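Local coordinates for protein predicted phosphatase, HAD family (Clostridium acetobutylicum, PDB 3MC1) that is a predicted phosphatase of the haloacid dehalogenase (HAD) superfamily, probably hydrolysing phosphate esters at a metal-binding site on its Rossmann-like domain, at residues D12-D17 with I163-R168; L8-G13 with V107-P112. One frame throughout, in Å; residues are numbered along the deposited sequence.

Contact 1: residues D12-D17 with I163-R168; sequences DGTLTD and IMIGDR. With NA (sodium ion), chain C.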
loop_
_atom_site.group_PDB
_atom_site.type_symbol
_atom_site.label_atom_id
_atom_site.label_comp_id
_atom_site.label_asym_id
_atom_site.label_seq_id
_atom_site.Cartn_x
_atom_site.Cartn_y
_atom_site.Cartn_z
ATOM N N ASP A 12 0.353 -0.804 3.258
ATOM C CA ASP A 12 1.255 0.032 4.047
ATOM C C ASP A 12 0.848 1.503 3.971
ATOM O O ASP A 12 0.658 2.036 2.887
ATOM C CB ASP A 12 2.702 -0.104 3.538
ATOM C CG ASP A 12 3.232 -1.527 3.634
ATOM O OD1 ASP A 12 3.064 -2.164 4.699
ATOM O OD2 ASP A 12 3.823 -2.007 2.644
ATOM N N GLY A 13 0.726 2.153 5.124
ATOM C CA GLY A 13 0.365 3.561 5.142
ATOM C C GLY A 13 -1.118 3.874 5.007
ATOM O O GLY A 13 -1.521 5.039 5.062
ATOM N N THR A 14 -1.935 2.847 4.813
ATOM C CA THR A 14 -3.372 3.039 4.680
ATOM C C THR A 14 -4.084 2.178 5.711
ATOM O O THR A 14 -4.937 2.664 6.464
ATOM C CB THR A 14 -3.863 2.656 3.271
ATOM O OG1 THR A 14 -3.300 3.556 2.311
ATOM C CG2 THR A 14 -5.380 2.742 3.199
ATOM N N LEU A 15 -3.735 0.895 5.750
ATOM C CA LEU A 15 -4.346 -0.008 6.713
ATOM C C LEU A 15 -3.420 -0.225 7.907
ATOM O O LEU A 15 -3.871 -0.307 9.055
ATOM C CB LEU A 15 -4.670 -1.349 6.052
ATOM C CG LEU A 15 -5.713 -1.341 4.929
ATOM C CD1 LEU A 15 -5.832 -2.732 4.323
ATOM C CD2 LEU A 15 -7.061 -0.872 5.486
ATOM N N THR A 16 -2.120 -0.288 7.640
ATOM C CA THR A 16 -1.144 -0.530 8.701
ATOM C C THR A 16 -0.009 0.494 8.740
ATOM O O THR A 16 0.450 0.966 7.705
ATOM C CB THR A 16 -0.493 -1.932 8.527
ATOM O OG1 THR A 16 0.124 -2.010 7.234
ATOM C CG2 THR A 16 -1.538 -3.020 8.618
ATOM N N ASP A 17 0.419 0.837 9.952
ATOM C CA ASP A 17 1.542 1.750 10.173
ATOM C C ASP A 17 2.720 0.781 10.234
ATOM O O ASP A 17 3.081 0.291 11.309
ATOM C CB ASP A 17 1.393 2.470 11.516
ATOM C CG ASP A 17 2.506 3.467 11.772
ATOM O OD1 ASP A 17 3.455 3.547 10.952
ATOM O OD2 ASP A 17 2.429 4.172 12.798
ATOM N N ILE A 163 -13.555 2.354 -6.098
ATOM C CA ILE A 163 -12.704 3.493 -5.790
ATOM C C ILE A 163 -11.398 2.948 -5.195
ATOM O O ILE A 163 -11.348 1.812 -4.722
ATOM C CB ILE A 163 -13.363 4.434 -4.762
ATOM C CG1 ILE A 163 -13.573 3.694 -3.438
ATOM C CG2 ILE A 163 -14.710 4.943 -5.303
ATOM C CD1 ILE A 163 -13.912 4.622 -2.264
HETATM N N MSE A 164 -10.349 3.762 -5.216
HETATM C CA MSE A 164 -9.050 3.359 -4.680
HETATM C C MSE A 164 -8.666 4.250 -3.501
HETATM O O MSE A 164 -8.753 5.470 -3.589
HETATM C CB MSE A 164 -7.990 3.457 -5.781
HETATM C CG MSE A 164 -6.572 3.149 -5.334
HETATM SE SE MSE A 164 -6.350 1.326 -4.722
HETATM C CE MSE A 164 -4.638 1.529 -3.804
ATOM N N ILE A 165 -8.267 3.635 -2.391
ATOM C CA ILE A 165 -7.852 4.380 -1.205
ATOM C C ILE A 165 -6.347 4.164 -1.000
ATOM O O ILE A 165 -5.890 3.016 -0.923
ATOM C CB ILE A 165 -8.597 3.901 0.077
ATOM C CG1 ILE A 165 -10.080 4.330 0.066
ATOM C CG2 ILE A 165 -7.974 4.569 1.299
ATOM C CD1 ILE A 165 -10.816 4.044 -1.186
ATOM N N GLY A 166 -5.589 5.259 -0.909
ATOM C CA GLY A 166 -4.148 5.158 -0.723
ATOM C C GLY A 166 -3.582 6.406 -0.057
ATOM O O GLY A 166 -4.292 7.408 0.074
ATOM N N ASP A 167 -2.309 6.355 0.345
ATOM C CA ASP A 167 -1.660 7.479 1.019
ATOM C C ASP A 167 -0.585 8.188 0.195
ATOM O O ASP A 167 -0.118 9.266 0.578
ATOM C CB ASP A 167 -1.043 7.003 2.352
ATOM C CG ASP A 167 0.022 5.923 2.164
ATOM O OD1 ASP A 167 -0.245 4.919 1.456
ATOM O OD2 ASP A 167 1.134 6.074 2.734
ATOM N N ARG A 168 -0.211 7.604 -0.945
ATOM C CA ARG A 168 0.839 8.177 -1.783
ATOM C C ARG A 168 0.370 8.544 -3.194
ATOM O O ARG A 168 -0.675 8.090 -3.662
ATOM C CB ARG A 168 2.013 7.193 -1.888
ATOM C CG ARG A 168 2.580 6.698 -0.551
ATOM C CD ARG A 168 3.240 7.815 0.240
ATOM N NE ARG A 168 4.363 8.418 -0.478
ATOM C CZ ARG A 168 5.566 7.866 -0.604
ATOM N NH1 ARG A 168 5.826 6.685 -0.055
ATOM N NH2 ARG A 168 6.512 8.492 -1.295
HETATM NA NA NA C . 0.804 2.979 0.853
HETATM O O HOH W 1 2.642 3.969 1.984
HETATM O O HOH W 2 1.333 3.511 -1.226
#
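The metal site of the HAD fold is assembled here, where the loop 12-17, whose D12 and T14 fit the later part of the HAD-type DxDx(T/V) motif, meets the end of strand 162-166. A sodium ion joins the two: the main-chain O of D12 binds it at 2.2 Å and OD1 of D167 at 2.3 Å. Two waters and OD2 of D10 complete the ligand set, and the site probably takes magnesium in the working enzyme, as in relatives. D12 O and D167 OD1 lie near each other because they share the cation. The carboxylate of D167 divides its work. OD1 faces the metal, while OD2 accepts a 2.7 Å hydrogen bond from metal-bound water 1 and another from the backbone N of F189, which should hold the group's rotation. Chi1 of 61° sets CG of D167 between its own backbone N and carbonyl carbon and swings the carboxylate over to the cation. CB of D167 rests 3.4 Å from G13 O. G13 leaves room for this carboxylate, whose OD2 lies 3.6 Å from G13 CA. T14 comes in from beside the metal: its hydroxyl OG1 gives D167 OD1 a weak hydrogen bond, and its methyl CG2 meets I165 CG2 at 3.7 Å, the two side chains crossing at about a right angle. The loop is tightened on itself by a 2.9 Å hydrogen bond from G13 N to T16 O. Beyond the pair, I165 packs between F9 of strand 6-9 and V185 of strand 182-185, and D167 also touches V185. R168 occupies the N-cap position of helix 169-176, its backbone N bonded to D171 OD2, and the acidic ligand lies just where the chain leaves the central sheet for that helix.

Contact 2: residues L8-G13 with V107-P112; sequences LFDLDG and VATSKP. With NA (sodium ion), chain C.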
loop_
_atom_site.group_PDB
_atom_site.type_symbol
_atom_site.label_atom_id
_atom_site.label_comp_id
_atom_site.label_asym_id
_atom_site.label_seq_id
_atom_site.Cartn_x
_atom_site.Cartn_y
_atom_site.Cartn_z
ATOM N N LEU A 8 -11.114 -0.549 -3.002
ATOM C CA LEU A 8 -9.749 -1.083 -3.000
ATOM C C LEU A 8 -8.886 -0.240 -2.053
ATOM O O LEU A 8 -9.002 0.981 -2.015
ATOM C CB LEU A 8 -9.155 -1.056 -4.414
ATOM C CG LEU A 8 -9.519 -2.217 -5.354
ATOM C CD1 LEU A 8 -11.028 -2.260 -5.596
ATOM C CD2 LEU A 8 -8.757 -2.068 -6.678
ATOM N N PHE A 9 -8.028 -0.908 -1.287
ATOM C CA PHE A 9 -7.156 -0.253 -0.316
ATOM C C PHE A 9 -5.710 -0.667 -0.538
ATOM O O PHE A 9 -5.436 -1.821 -0.887
ATOM C CB PHE A 9 -7.475 -0.708 1.118
ATOM C CG PHE A 9 -8.833 -0.288 1.643
ATOM C CD1 PHE A 9 -8.969 0.860 2.417
ATOM C CD2 PHE A 9 -9.953 -1.093 1.434
ATOM C CE1 PHE A 9 -10.209 1.195 2.990
ATOM C CE2 PHE A 9 -11.189 -0.769 1.995
ATOM C CZ PHE A 9 -11.318 0.374 2.777
ATOM N N ASP A 10 -4.785 0.261 -0.327
ATOM C CA ASP A 10 -3.380 -0.116 -0.390
ATOM C C ASP A 10 -3.173 -0.659 1.024
ATOM O O ASP A 10 -4.073 -0.541 1.866
ATOM C CB ASP A 10 -2.472 1.086 -0.638
ATOM C CG ASP A 10 -1.007 0.685 -0.735
ATOM O OD1 ASP A 10 -0.720 -0.399 -1.298
ATOM O OD2 ASP A 10 -0.145 1.447 -0.248
ATOM N N LEU A 11 -2.017 -1.257 1.303
ATOM C CA LEU A 11 -1.763 -1.827 2.623
ATOM C C LEU A 11 -0.943 -0.920 3.542
ATOM O O LEU A 11 -1.474 -0.352 4.493
ATOM C CB LEU A 11 -1.072 -3.196 2.472
ATOM C CG LEU A 11 -0.694 -3.991 3.730
ATOM C CD1 LEU A 11 -1.832 -4.037 4.752
ATOM C CD2 LEU A 11 -0.334 -5.414 3.309
ATOM N N ASP A 12 0.353 -0.804 3.258
ATOM C CA ASP A 12 1.255 0.032 4.047
ATOM C C ASP A 12 0.848 1.503 3.971
ATOM O O ASP A 12 0.658 2.036 2.887
ATOM C CB ASP A 12 2.702 -0.104 3.538
ATOM C CG ASP A 12 3.232 -1.527 3.634
ATOM O OD1 ASP A 12 3.064 -2.164 4.699
ATOM O OD2 ASP A 12 3.823 -2.007 2.644
ATOM N N GLY A 13 0.726 2.153 5.124
ATOM C CA GLY A 13 0.365 3.561 5.142
ATOM C C GLY A 13 -1.118 3.874 5.007
ATOM O O GLY A 13 -1.521 5.039 5.062
ATOM N N VAL A 107 -7.781 -5.590 -1.294
ATOM C CA VAL A 107 -6.491 -4.962 -1.051
ATOM C C VAL A 107 -5.760 -5.006 -2.391
ATOM O O VAL A 107 -5.674 -6.053 -3.031
ATOM C CB VAL A 107 -5.632 -5.712 0.002
ATOM C CG1 VAL A 107 -4.210 -5.128 0.012
ATOM C CG2 VAL A 107 -6.252 -5.575 1.385
ATOM N N ALA A 108 -5.258 -3.856 -2.818
ATOM C CA ALA A 108 -4.512 -3.745 -4.064
ATOM C C ALA A 108 -3.224 -3.049 -3.642
ATOM O O ALA A 108 -3.221 -1.848 -3.373
ATOM C CB ALA A 108 -5.282 -2.895 -5.068
ATOM N N THR A 109 -2.132 -3.805 -3.585
ATOM C CA THR A 109 -0.866 -3.256 -3.119
ATOM C C THR A 109 0.367 -3.682 -3.916
ATOM O O THR A 109 0.370 -4.734 -4.556
ATOM C CB THR A 109 -0.656 -3.655 -1.633
ATOM O OG1 THR A 109 0.598 -3.156 -1.162
ATOM C CG2 THR A 109 -0.678 -5.178 -1.475
ATOM N N SER A 110 1.409 -2.851 -3.883
ATOM C CA SER A 110 2.661 -3.186 -4.558
ATOM C C SER A 110 3.438 -4.142 -3.642
ATOM O O SER A 110 4.435 -4.742 -4.049
ATOM C CB SER A 110 3.512 -1.932 -4.830
ATOM O OG SER A 110 2.995 -1.159 -5.903
ATOM N N LYS A 111 2.997 -4.275 -2.395
ATOM C CA LYS A 111 3.683 -5.184 -1.492
ATOM C C LYS A 111 3.437 -6.615 -1.982
ATOM O O LYS A 111 2.363 -6.921 -2.495
ATOM C CB LYS A 111 3.145 -5.013 -0.069
ATOM C CG LYS A 111 3.884 -5.842 0.970
ATOM C CD LYS A 111 3.237 -5.703 2.324
ATOM C CE LYS A 111 4.286 -5.573 3.418
ATOM N NZ LYS A 111 5.100 -4.341 3.222
ATOM N N PRO A 112 4.435 -7.508 -1.851
ATOM C CA PRO A 112 4.198 -8.879 -2.316
ATOM C C PRO A 112 2.947 -9.481 -1.668
ATOM O O PRO A 112 2.715 -9.294 -0.477
ATOM C CB PRO A 112 5.469 -9.607 -1.894
ATOM C CG PRO A 112 6.516 -8.548 -2.033
ATOM C CD PRO A 112 5.835 -7.340 -1.411
HETATM NA NA NA C . 0.804 2.979 0.853
HETATM O O HOH W 3 1.540 -0.190 -2.515
HETATM O O HOH W 4 1.327 -1.175 0.662
HETATM O O HOH W 1 2.642 3.969 1.984
HETATM O O HOH W 2 1.333 3.511 -1.226
#
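Two neighbouring parallel strands of the central sheet, 6-9 and 104-109, run side by side here and open at their C-terminal ends into the metal-site loops. F9 bridges V107, and F9 O accepts a 2.8 Å hydrogen bond from A108 N, its N-H nearly straight at 164°. D10 and D12 fit the aspartates of the HAD-type DxDx(T/V) motif, and T109 probably the Ser/Thr of the second HAD motif. D10, its CG anti to the backbone N (chi1 -179°), gives OD2 to the sodium at 2.1 Å, while OD1 lies 3.1 Å from T109 OG1 and 2.6 Å from water 3, a probable donor to it that accepts from S110 N. T109 OG1 accepts from K111 N at 2.9 Å, an ST turn that fixes the bend. K111 then reaches back: NZ meets the syn lone pair of D12 OD2 in a 2.7 Å salt bridge, and its CD packs on L11 CD2 at 3.7 Å. The other carboxylate oxygen, D12 OD1, is held by S18 OG. Helix 113-122 covers one side, with S116 against L11, T109 and K111, while I148 of helix 144-155 packs on L8 and A108, and strand 162-166 flanks 6-9 across the sheet.

Contacts 1 and 2 share D12 and G13, and their centres lie about 7 Å apart. Along the chain, the segment 8-13 runs straight into 12-17, whereas the partners 107-112 and 163-168 follow much later, on strands that flank strand 6-9 in the same parallel sheet. Backbone hydrogen bonds tie 163-168 of contact 1 to 8-13 of contact 2, from I165 N to L8 O (2.8 Å) and from L8 N to I163 O (2.9 Å), while M164 CE packs against A108 O. The ends of strands 6-9 and 162-166 supply the protein ligands of the sodium ion, while the end of 104-109 lines the site without binding it, the expected place for a HAD active site.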